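Local coordinates for protein cytochrome c (Rhodothermus marinus, PDB 6CUN) that transfers carbenes to form silicon-carbon bonds in this engineered form, using its heme iron, whereas the natural protein probably carries electrons, at residues E10-E15 and Q83-M88; N73-P78 and E102-E107; K20-G25 and Q108-L113. The protein carries 3 engineered substitutions. One frame throughout, in Å; residues are numbered along the deposited sequence.

In the fold
The three contacts lie in an all-helical cytochrome c fold built round one heme. Contact 2 is the closest to the other two: its centre is about 15 Å from that of contact 1 and about 11 Å from that of contact 3. Contacts 1 and 3 are about 17 Å apart. Along the chain, contact 2 is nested inside the loop closed by contact 3, and contact 1 crosses both. Contacts 2 and 3 share helix 106-121. Contacts 1 and 2 meet through Ala13 O and Asn73 ND2, and both reach the bound carbene. The N-terminal part is thus tied to helices 68-76 and 86-95 at the heme pocket and, through loop 20-25, to helix 106-121.

Contact 1: residues E10-E15 and Q83-M88; sequences EALAAE and QRHPVM. With CA1 (ethyl propionate), chain C.
Leu12 and His85 meet where helix 9-16 lies against the junction of helices 78-84 and 86-95 in this cytochrome c fold. His85 follows directly on the first of these two helices and is the N-cap of the second. Leu12, Arg84 and His85 carry most of the contact, and no hydrogen bond runs between the segments.

Leu12 holds CG anti to its N (chi1 -171°), which carries CD2 to the junction. Leu12 CD2 meets Pro86 CD tip to tip at 3.4 Å, tighter than usual for two carbons. The same methyl, Leu12 CD2, lies 3.7 Å from Arg84 O. Leu12 and His85 run past each other in opposite directions, with Leu12 CB 4.0 Å from His85 CD2.

The His85 imidazole turns an edge to the helix. Ala13 N lies in the ring plane, 3.6 Å from His85 CD2. Both ring nitrogens are used. His85 ND1 accepts from Val87 N at 3.2 Å, a capping bond with the donor 19° out of the ring plane. NE2 is hydrogen-bonded to Pro9 O, at the start of helix 9-16, and Tyr70 packs edge-to-face with the ring. A phenylalanine here would probably leave Val87 N without its cap and Pro9 O without its donor, setting the ring freer to turn.

Arg84 crosses Glu15 at about a right angle, their flat groups 85° apart. Arg84 NH2 is 4.0 Å from Glu15 CG, which sits at the guanidinium edge. Glu15 OE1 and Arg84 NH2 are 4.3 Å apart, beyond a salt bridge, so any attraction between the charges is probably weak.

In the first turn of helix 86-95, Met88 bends into the heme pocket, where its SD lies 3.7 Å from CJ1 of the ethyl propionate group.

Contact 2: residues N73-P78 and E102-E107; sequences NTMLNP and EALSEE. Engineered in segment 73-78: Thr74 (natural residue Val). Engineered in segment 102-107: Glu102 (natural residue Met). With HEC (heme c), chain B; CA1 (ethyl propionate), chain C.
Met75 and Leu104 pack together beside the porphyrin, the flat group of this contact. Thr74 CG2 lies over one face of the heme, 3.7 Å from heme C3A. The carbene sits on the same face, with CA1 CX6 1.9 Å from HEC FE. His48 is the axial residue of the heme iron, consistent with a place on the opposite face. At the border of the ring Met75 SD touches the heme methyl CMB, and Leu104 CD1 touches heme CBB at 3.6 Å.

Thr74 is engineered; the natural residue is valine. Its OG1 is hydrogen-bonded to Tyr70 O. With CG2 anti to the backbone N (chi1 -68° for OG1), the methyl is left facing the pocket, Thr74 CG2 3.4 Å from OX9 of the carbene ester. Pro78 CB meets CJ2, at the ethyl end of the carbene, at 3.5 Å.

Between the segments, Met75 and Leu104 cross obliquely. CB and SD of Met75 both lie 3.8 Å from Leu104 CD1. Leu76 gives more surface to this contact than Met75. Of its methyls, Leu76 CD2 lies 3.5 Å from Leu104 O and also near Ser105 O. The other, CD1, rests against the aliphatic part of Glu106.

Both methyls of Leu76 thus pack at the start of helix 106-121. Ser105 is the N-cap there, its OG capping Gln108 N in the first turn. Gln108 OE1 bonds back to Ser105 N, completing a capping box.

No hydrogen bond joins the two segments, so the contact rests on apolar packing. Its chemistry implies an apolar border beside the heme from Met75 and Leu104, while Thr74 and Pro78 of the same segment as Met75 line the carbene pocket, with the hydroxyl of Thr74 engaged by its own helix.

Contact 3: residues K20-G25 and Q108-L113; sequences KQVSLG and QARAIL
The contact joins the N-terminal loop 20-25 to helix 106-121, the C-terminal helix of the cytochrome c fold. Val22 and Leu24 of the loop pack on Arg110 and Leu113, which lie nearly one turn apart on that helix.

Arg110 starts with CG anti to its backbone N (chi1 -179°) and then bends at chi2 (63°). This lays its guanidinium beside the loop. Leu24 CD2 lies over one face of the group, 4.1 Å from Arg110 NH2. Val22 CG1 approaches obliquely, 4.0 Å from Arg110 NE. Both leucine and valine cross the arginine at a slant.

The two loop side chains also reach Leu113. Val22 CG1 and Leu24 CD2 each lie 4.2 Å from Leu113 CD2. The valine and Leu113 slide past each other in opposite directions. The buried surface is modest, about 150 Å².

A water supplies the polar link between the segments. It accepts from Arg110 NE at 3.0 Å, at the edge and in the plane of the guanidinium. It donates to Ser23 O at 2.9 Å. The charge of Arg110 has its main partner in Glu114, one turn further along the same helix, through a salt bridge from NH1.

Pro68 of helix 68-76 touches both Val22 and Leu113. Elsewhere on the C-terminal helix, Gln108 and Ile112 touch Leu39 of helix 30-44, and Ile112 also touches the heme. The loop packs on helix 106-121, which itself packs on helix 30-44 beside the heme. This pairing of an early helix with the C-terminal one is typical of the class I cytochrome c fold.

Contact 1: residues E10-E15 and Q83-M88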
loop_
_atom_site.group_PDB
_atom_site.type_symbol
_atom_site.label_atom_id
_atom_site.label_comp_id
_atom_site.label_asym_id
_atom_site.label_seq_id
_atom_site.Cartn_x
_atom_site.Cartn_y
_atom_site.Cartn_z
ATOM N N GLU A 10 9.604 -8.097 3.263
ATOM C CA GLU A 10 9.211 -8.201 1.847
ATOM C C GLU A 10 9.093 -9.662 1.434
ATOM O O GLU A 10 8.250 -9.995 0.606
ATOM C CB GLU A 10 10.175 -7.447 0.917
ATOM C CG GLU A 10 10.013 -5.925 0.917
ATOM C CD GLU A 10 8.728 -5.508 0.206
ATOM O OE1 GLU A 10 8.765 -5.392 -1.069
ATOM O OE2 GLU A 10 7.688 -5.428 0.895
ATOM N N ALA A 11 10.007 -10.501 1.879
ATOM C CA ALA A 11 9.959 -11.931 1.518
ATOM C C ALA A 11 8.692 -12.575 2.062
ATOM O O ALA A 11 7.997 -13.311 1.350
ATOM C CB ALA A 11 11.194 -12.657 1.997
ATOM N N LEU A 12 8.306 -12.241 3.290
ATOM C CA LEU A 12 7.084 -12.817 3.815
ATOM C C LEU A 12 5.884 -12.267 3.053
ATOM O O LEU A 12 4.950 -13.027 2.782
ATOM C CB LEU A 12 6.906 -12.567 5.314
ATOM C CG LEU A 12 5.718 -13.377 5.905
ATOM C CD1 LEU A 12 5.471 -14.830 5.458
ATOM C CD2 LEU A 12 5.873 -13.379 7.414
ATOM N N ALA A 13 5.888 -10.949 2.728
ATOM C CA ALA A 13 4.805 -10.398 1.910
ATOM C C ALA A 13 4.709 -11.135 0.558
ATOM O O ALA A 13 3.603 -11.429 0.094
ATOM C CB ALA A 13 4.986 -8.908 1.701
ATOM N N ALA A 14 5.840 -11.451 -0.043
ATOM C CA ALA A 14 5.811 -12.174 -1.320
ATOM C C ALA A 14 5.205 -13.544 -1.162
ATOM O O ALA A 14 4.364 -13.972 -1.952
ATOM C CB ALA A 14 7.217 -12.276 -1.892
ATOM N N GLU A 15 5.628 -14.264 -0.141
ATOM C CA GLU A 15 5.065 -15.609 0.082
ATOM C C GLU A 15 3.537 -15.573 0.242
ATOM O O GLU A 15 2.809 -16.379 -0.335
ATOM C CB GLU A 15 5.732 -16.227 1.278
ATOM C CG GLU A 15 5.465 -17.730 1.342
ATOM C CD GLU A 15 6.077 -18.423 2.524
ATOM O OE1 GLU A 15 5.848 -19.644 2.604
ATOM O OE2 GLU A 15 6.792 -17.769 3.322
ATOM N N GLN A 83 -3.846 -12.073 8.351
ATOM C CA GLN A 83 -3.680 -13.407 8.965
ATOM C C GLN A 83 -2.229 -13.793 9.173
ATOM O O GLN A 83 -1.926 -14.501 10.152
ATOM C CB GLN A 83 -4.355 -14.465 8.113
ATOM C CG GLN A 83 -5.870 -14.401 8.135
ATOM C CD GLN A 83 -6.514 -15.028 6.910
ATOM O OE1 GLN A 83 -5.827 -15.494 5.982
ATOM N NE2 GLN A 83 -7.846 -15.027 6.883
ATOM N N ARG A 84 -1.330 -13.386 8.267
ATOM C CA ARG A 84 -0.007 -14.001 8.178
ATOM C C ARG A 84 1.195 -13.078 8.282
ATOM O O ARG A 84 2.291 -13.584 8.465
ATOM C CB ARG A 84 0.103 -14.859 6.901
ATOM C CG ARG A 84 -0.841 -16.065 6.862
ATOM C CD ARG A 84 -0.857 -16.754 5.496
ATOM N NE ARG A 84 0.490 -17.146 5.046
ATOM C CZ ARG A 84 0.836 -17.475 3.795
ATOM N NH1 ARG A 84 -0.063 -17.491 2.800
ATOM N NH2 ARG A 84 2.106 -17.793 3.529
ATOM N N HIS A 85 1.039 -11.761 8.133
ATOM C CA HIS A 85 2.193 -10.884 8.079
ATOM C C HIS A 85 2.363 -10.205 9.426
ATOM O O HIS A 85 1.466 -9.525 9.885
ATOM C CB HIS A 85 2.100 -9.828 6.986
ATOM C CG HIS A 85 3.430 -9.249 6.648
ATOM N ND1 HIS A 85 4.076 -8.335 7.460
ATOM C CD2 HIS A 85 4.273 -9.506 5.618
ATOM C CE1 HIS A 85 5.265 -8.075 6.943
ATOM N NE2 HIS A 85 5.406 -8.765 5.812
ATOM N N PRO A 86 3.519 -10.415 10.082
ATOM C CA PRO A 86 3.641 -9.904 11.455
ATOM C C PRO A 86 3.446 -8.396 11.585
ATOM O O PRO A 86 2.906 -7.941 12.564
ATOM C CB PRO A 86 5.061 -10.294 11.848
ATOM C CG PRO A 86 5.327 -11.520 11.041
ATOM C CD PRO A 86 4.689 -11.221 9.709
ATOM N N VAL A 87 3.901 -7.626 10.592
ATOM C CA VAL A 87 3.738 -6.191 10.648
ATOM C C VAL A 87 2.271 -5.839 10.634
ATOM O O VAL A 87 1.786 -5.026 11.443
ATOM C CB VAL A 87 4.490 -5.477 9.510
ATOM C CG1 VAL A 87 4.202 -3.986 9.547
ATOM C CG2 VAL A 87 6.002 -5.766 9.576
ATOM N N MET A 88 1.543 -6.461 9.710
ATOM C CA MET A 88 0.101 -6.207 9.615
ATOM C C MET A 88 -0.715 -6.718 10.823
ATOM O O MET A 88 -1.695 -6.071 11.227
ATOM C CB MET A 88 -0.477 -6.787 8.315
ATOM C CG MET A 88 -1.889 -6.368 8.063
ATOM S SD MET A 88 -2.086 -4.617 7.830
ATOM C CE MET A 88 -1.391 -4.395 6.198
HETATM C CX5 CA1 C . -5.677 -1.616 2.196
HETATM C CX6 CA1 C . -5.835 -1.115 3.608
HETATM C CX7 CA1 C . -6.186 -2.137 4.535
HETATM O OX8 CA1 C . -7.333 -2.392 4.848
HETATM O OX9 CA1 C . -5.095 -2.840 5.111
HETATM C CJ1 CA1 C . -5.328 -3.795 6.160
HETATM C CJ2 CA1 C . -5.175 -5.167 5.581
#

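Contact 2: residues N73-P78 and E102-E107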
loop_
_atom_site.group_PDB
_atom_site.type_symbol
_atom_site.label_atom_id
_atom_site.label_comp_id
_atom_site.label_asym_id
_atom_site.label_seq_id
_atom_site.Cartn_x
_atom_site.Cartn_y
_atom_site.Cartn_z
ATOM N N ASN A 73 0.442 -6.135 -1.699
ATOM C CA ASN A 73 -0.347 -7.235 -1.180
ATOM C C ASN A 73 -1.293 -6.806 -0.063
ATOM O O ASN A 73 -2.299 -7.460 0.157
ATOM C CB ASN A 73 0.516 -8.416 -0.802
ATOM C CG ASN A 73 1.078 -9.093 -2.030
ATOM O OD1 ASN A 73 0.538 -8.952 -3.129
ATOM N ND2 ASN A 73 2.178 -9.856 -1.873
ATOM N N THR A 74 -0.994 -5.678 0.601
ATOM C CA THR A 74 -1.989 -5.087 1.517
ATOM C C THR A 74 -3.246 -4.696 0.748
ATOM O O THR A 74 -4.363 -4.962 1.174
ATOM C CB THR A 74 -1.376 -3.906 2.229
ATOM O OG1 THR A 74 -0.359 -4.366 3.112
ATOM C CG2 THR A 74 -2.423 -3.211 3.057
ATOM N N MET A 75 -3.061 -4.095 -0.440
ATOM C CA MET A 75 -4.201 -3.750 -1.266
ATOM C C MET A 75 -4.890 -4.949 -1.909
ATOM O O MET A 75 -6.116 -4.991 -2.039
ATOM C CB MET A 75 -3.780 -2.791 -2.392
ATOM C CG MET A 75 -3.525 -1.384 -1.924
ATOM S SD MET A 75 -3.130 -0.271 -3.284
ATOM C CE MET A 75 -1.360 -0.385 -3.265
ATOM N N LEU A 76 -4.110 -5.921 -2.340
ATOM C CA LEU A 76 -4.648 -7.005 -3.144
ATOM C C LEU A 76 -5.047 -8.244 -2.355
ATOM O O LEU A 76 -5.846 -9.072 -2.817
ATOM C CB LEU A 76 -3.664 -7.382 -4.234
ATOM C CG LEU A 76 -3.389 -6.280 -5.213
ATOM C CD1 LEU A 76 -2.205 -6.683 -6.065
ATOM C CD2 LEU A 76 -4.605 -6.029 -6.072
ATOM N N ASN A 77 -4.498 -8.376 -1.161
ATOM C CA ASN A 77 -4.776 -9.526 -0.313
ATOM C C ASN A 77 -4.764 -9.106 1.133
ATOM O O ASN A 77 -3.997 -9.622 1.930
ATOM C CB ASN A 77 -3.696 -10.586 -0.556
ATOM C CG ASN A 77 -3.993 -11.926 0.112
ATOM O OD1 ASN A 77 -5.074 -12.174 0.654
ATOM N ND2 ASN A 77 -2.983 -12.796 0.093
ATOM N N PRO A 78 -5.686 -8.196 1.480
ATOM C CA PRO A 78 -5.676 -7.719 2.857
ATOM C C PRO A 78 -5.905 -8.837 3.886
ATOM O O PRO A 78 -5.254 -8.838 4.939
ATOM C CB PRO A 78 -6.798 -6.691 2.882
ATOM C CG PRO A 78 -7.675 -7.015 1.730
ATOM C CD PRO A 78 -6.733 -7.549 0.681
ATOM N N GLU A 102 -13.141 -3.077 -0.733
ATOM C CA GLU A 102 -12.657 -2.800 -2.081
ATOM C C GLU A 102 -12.024 -4.046 -2.692
ATOM O O GLU A 102 -11.529 -4.910 -1.967
ATOM C CB GLU A 102 -11.631 -1.659 -2.058
ATOM N N ALA A 103 -12.043 -4.128 -4.014
ATOM C CA ALA A 103 -11.459 -5.230 -4.751
ATOM C C ALA A 103 -10.739 -4.655 -5.979
ATOM O O ALA A 103 -11.202 -4.753 -7.128
ATOM C CB ALA A 103 -12.536 -6.209 -5.184
ATOM N N LEU A 104 -9.587 -4.063 -5.723
ATOM C CA LEU A 104 -8.806 -3.424 -6.797
ATOM C C LEU A 104 -8.146 -4.440 -7.660
ATOM O O LEU A 104 -7.816 -5.547 -7.250
ATOM C CB LEU A 104 -7.669 -2.613 -6.156
ATOM C CG LEU A 104 -7.909 -1.471 -5.257
ATOM C CD1 LEU A 104 -6.623 -1.314 -4.429
ATOM C CD2 LEU A 104 -8.306 -0.197 -5.943
ATOM N N SER A 105 -7.870 -4.048 -8.897
ATOM C CA SER A 105 -6.982 -4.827 -9.770
ATOM C C SER A 105 -5.533 -4.586 -9.440
ATOM O O SER A 105 -5.188 -3.579 -8.833
ATOM C CB SER A 105 -7.228 -4.514 -11.216
ATOM O OG SER A 105 -6.801 -3.207 -11.502
ATOM N N GLU A 106 -4.658 -5.487 -9.898
ATOM C CA GLU A 106 -3.238 -5.263 -9.734
ATOM C C GLU A 106 -2.803 -3.965 -10.439
ATOM O O GLU A 106 -1.967 -3.238 -9.919
ATOM C CB GLU A 106 -2.425 -6.462 -10.224
ATOM C CG GLU A 106 -0.949 -6.322 -9.902
ATOM C CD GLU A 106 -0.093 -7.478 -10.388
ATOM O OE1 GLU A 106 -0.546 -8.307 -11.213
ATOM O OE2 GLU A 106 1.089 -7.473 -9.918
ATOM N N GLU A 107 -3.368 -3.684 -11.621
ATOM C CA GLU A 107 -3.040 -2.459 -12.324
ATOM C C GLU A 107 -3.363 -1.238 -11.476
ATOM O O GLU A 107 -2.541 -0.310 -11.377
ATOM C CB GLU A 107 -3.834 -2.410 -13.637
ATOM C CG GLU A 107 -3.457 -1.224 -14.532
ATOM C CD GLU A 107 -4.375 -0.958 -15.673
ATOM O OE1 GLU A 107 -5.638 -1.101 -15.482
ATOM O OE2 GLU A 107 -3.887 -0.578 -16.781
HETATM FE FE HEC B . -5.609 0.671 4.287
HETATM C CHA HEC B . -3.422 -0.392 6.706
HETATM C CHB HEC B . -3.030 1.108 2.166
HETATM C CHC HEC B . -7.812 1.413 1.825
HETATM C CHD HEC B . -8.132 0.656 6.552
HETATM N NA HEC B . -3.634 0.391 4.401
HETATM C C1A HEC B . -2.879 -0.058 5.469
HETATM C C2A HEC B . -1.477 -0.145 5.093
HETATM C C3A HEC B . -1.415 0.242 3.812
HETATM C C4A HEC B . -2.730 0.617 3.390
HETATM C CMA HEC B . -0.174 0.308 2.920
HETATM C CAA HEC B . -0.338 -0.584 6.020
HETATM C CBA HEC B . 0.351 0.651 6.586
HETATM C CGA HEC B . 1.682 0.420 7.245
HETATM O O1A HEC B . 2.265 1.367 7.836
HETATM O O2A HEC B . 2.231 -0.702 7.110
HETATM N NB HEC B . -5.445 1.175 2.391
HETATM C C1B HEC B . -4.266 1.412 1.691
HETATM C C2B HEC B . -4.576 1.921 0.387
HETATM C C3B HEC B . -5.905 1.982 0.258
HETATM C C4B HEC B . -6.471 1.528 1.512
HETATM C CMB HEC B . -3.513 2.313 -0.620
HETATM C CAB HEC B . -6.731 2.463 -0.964
HETATM C CBB HEC B . -6.572 1.381 -2.084
HETATM N NC HEC B . -7.583 0.932 4.188
HETATM C C1C HEC B . -8.322 1.244 3.082
HETATM C C2C HEC B . -9.712 1.442 3.442
HETATM C C3C HEC B . -9.795 1.251 4.768
HETATM C C4C HEC B . -8.483 0.906 5.253
HETATM C CMC HEC B . -10.785 1.822 2.447
HETATM C CAC HEC B . -11.072 1.522 5.647
HETATM C CBC HEC B . -12.271 0.659 5.275
HETATM N ND HEC B . -5.763 0.217 6.203
HETATM C C1D HEC B . -6.918 0.282 7.003
HETATM C C2D HEC B . -6.589 -0.131 8.333
HETATM C C3D HEC B . -5.293 -0.419 8.379
HETATM C C4D HEC B . -4.746 -0.210 7.045
HETATM C CMD HEC B . -7.649 -0.171 9.463
HETATM C CAD HEC B . -4.488 -0.924 9.583
HETATM C CBD HEC B . -4.591 -2.443 9.676
HETATM C CGD HEC B . -5.954 -2.946 10.072
HETATM O O1D HEC B . -6.357 -2.597 11.257
HETATM O O2D HEC B . -6.701 -3.645 9.345
HETATM C CX5 CA1 C . -5.677 -1.616 2.196
HETATM C CX6 CA1 C . -5.835 -1.115 3.608
HETATM C CX7 CA1 C . -6.186 -2.137 4.535
HETATM O OX8 CA1 C . -7.333 -2.392 4.848
HETATM O OX9 CA1 C . -5.095 -2.840 5.111
HETATM C CJ1 CA1 C . -5.328 -3.795 6.160
HETATM C CJ2 CA1 C . -5.175 -5.167 5.581
#

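Contact 3: residues K20-G25 and Q108-L113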
loop_
_atom_site.group_PDB
_atom_site.type_symbol
_atom_site.label_atom_id
_atom_site.label_comp_id
_atom_site.label_asym_id
_atom_site.label_seq_id
_atom_site.Cartn_x
_atom_site.Cartn_y
_atom_site.Cartn_z
ATOM N N LYS A 20 4.731 -10.995 -6.061
ATOM C CA LYS A 20 5.987 -11.595 -5.631
ATOM C C LYS A 20 7.181 -10.675 -5.710
ATOM O O LYS A 20 8.121 -10.820 -4.936
ATOM C CB LYS A 20 6.249 -12.865 -6.466
ATOM C CG LYS A 20 5.122 -13.861 -6.413
ATOM C CD LYS A 20 4.920 -14.474 -5.044
ATOM C CE LYS A 20 3.685 -15.299 -4.921
ATOM N NZ LYS A 20 3.603 -15.998 -3.616
ATOM N N GLN A 21 7.161 -9.746 -6.650
ATOM C CA GLN A 21 8.293 -8.845 -6.921
ATOM C C GLN A 21 7.729 -7.595 -7.537
ATOM O O GLN A 21 6.786 -7.713 -8.315
ATOM C CB GLN A 21 9.293 -9.511 -7.894
ATOM N N VAL A 22 8.326 -6.443 -7.264
ATOM C CA VAL A 22 8.046 -5.210 -7.974
ATOM C C VAL A 22 9.372 -4.531 -8.230
ATOM O O VAL A 22 10.060 -4.134 -7.293
ATOM C CB VAL A 22 7.138 -4.273 -7.123
ATOM C CG1 VAL A 22 6.801 -3.014 -7.921
ATOM C CG2 VAL A 22 5.909 -4.975 -6.615
ATOM N N SER A 23 9.722 -4.351 -9.506
ATOM C CA SER A 23 10.894 -3.584 -9.881
ATOM C C SER A 23 10.447 -2.150 -10.048
ATOM O O SER A 23 9.480 -1.845 -10.807
ATOM C CB SER A 23 11.552 -4.104 -11.183
ATOM O OG SER A 23 11.800 -5.493 -11.063
ATOM N N LEU A 24 11.110 -1.261 -9.332
ATOM C CA LEU A 24 10.700 0.120 -9.331
ATOM C C LEU A 24 11.574 0.944 -10.250
ATOM O O LEU A 24 12.790 0.822 -10.201
ATOM C CB LEU A 24 10.782 0.659 -7.914
ATOM C CG LEU A 24 9.851 -0.004 -6.903
ATOM C CD1 LEU A 24 10.269 0.481 -5.519
ATOM C CD2 LEU A 24 8.393 0.326 -7.218
ATOM N N GLY A 25 10.954 1.818 -11.038
ATOM C CA GLY A 25 11.724 2.691 -11.914
ATOM C C GLY A 25 12.630 3.587 -11.090
ATOM O O GLY A 25 12.321 3.894 -9.943
ATOM N N GLN A 108 -4.538 -1.221 -10.896
ATOM C CA GLN A 108 -4.950 -0.118 -10.018
ATOM C C GLN A 108 -4.059 0.013 -8.816
ATOM O O GLN A 108 -3.601 1.128 -8.448
ATOM C CB GLN A 108 -6.387 -0.263 -9.589
ATOM C CG GLN A 108 -7.381 -0.103 -10.700
ATOM C CD GLN A 108 -8.773 -0.443 -10.258
ATOM O OE1 GLN A 108 -9.040 -1.455 -9.595
ATOM N NE2 GLN A 108 -9.727 0.422 -10.633
ATOM N N ALA A 109 -3.726 -1.111 -8.182
ATOM C CA ALA A 109 -2.840 -1.091 -7.048
ATOM C C ALA A 109 -1.479 -0.547 -7.408
ATOM O O ALA A 109 -0.861 0.185 -6.637
ATOM C CB ALA A 109 -2.770 -2.478 -6.432
ATOM N N ARG A 110 -0.955 -0.933 -8.586
ATOM C CA ARG A 110 0.358 -0.464 -9.000
ATOM C C ARG A 110 0.338 1.032 -9.249
ATOM O O ARG A 110 1.322 1.709 -8.944
ATOM C CB ARG A 110 0.796 -1.222 -10.265
ATOM C CG ARG A 110 2.175 -0.815 -10.775
ATOM C CD ARG A 110 3.269 -1.130 -9.777
ATOM N NE ARG A 110 4.561 -0.583 -10.212
ATOM C CZ ARG A 110 4.940 0.677 -10.078
ATOM N NH1 ARG A 110 4.225 1.565 -9.405
ATOM N NH2 ARG A 110 6.163 1.018 -10.543
ATOM N N ALA A 111 -0.759 1.591 -9.800
ATOM C CA ALA A 111 -0.890 3.029 -9.963
ATOM C C ALA A 111 -0.888 3.724 -8.609
ATOM O O ALA A 111 -0.209 4.747 -8.425
ATOM C CB ALA A 111 -2.130 3.377 -10.765
ATOM N N ILE A 112 -1.657 3.190 -7.672
ATOM C CA ILE A 112 -1.663 3.762 -6.312
ATOM C C ILE A 112 -0.280 3.706 -5.699
ATOM O O ILE A 112 0.136 4.659 -5.062
ATOM C CB ILE A 112 -2.720 3.097 -5.444
ATOM C CG1 ILE A 112 -4.119 3.407 -6.001
ATOM C CG2 ILE A 112 -2.596 3.570 -3.993
ATOM C CD1 ILE A 112 -5.192 2.594 -5.339
ATOM N N LEU A 113 0.460 2.607 -5.869
ATOM C CA LEU A 113 1.825 2.532 -5.372
ATOM C C LEU A 113 2.646 3.669 -5.928
ATOM O O LEU A 113 3.433 4.288 -5.210
ATOM C CB LEU A 113 2.436 1.148 -5.665
ATOM C CG LEU A 113 3.889 1.005 -5.260
ATOM C CD1 LEU A 113 4.087 1.110 -3.760
ATOM C CD2 LEU A 113 4.469 -0.292 -5.767
HETATM O O HOH W 1 6.751 -1.772 -11.902
#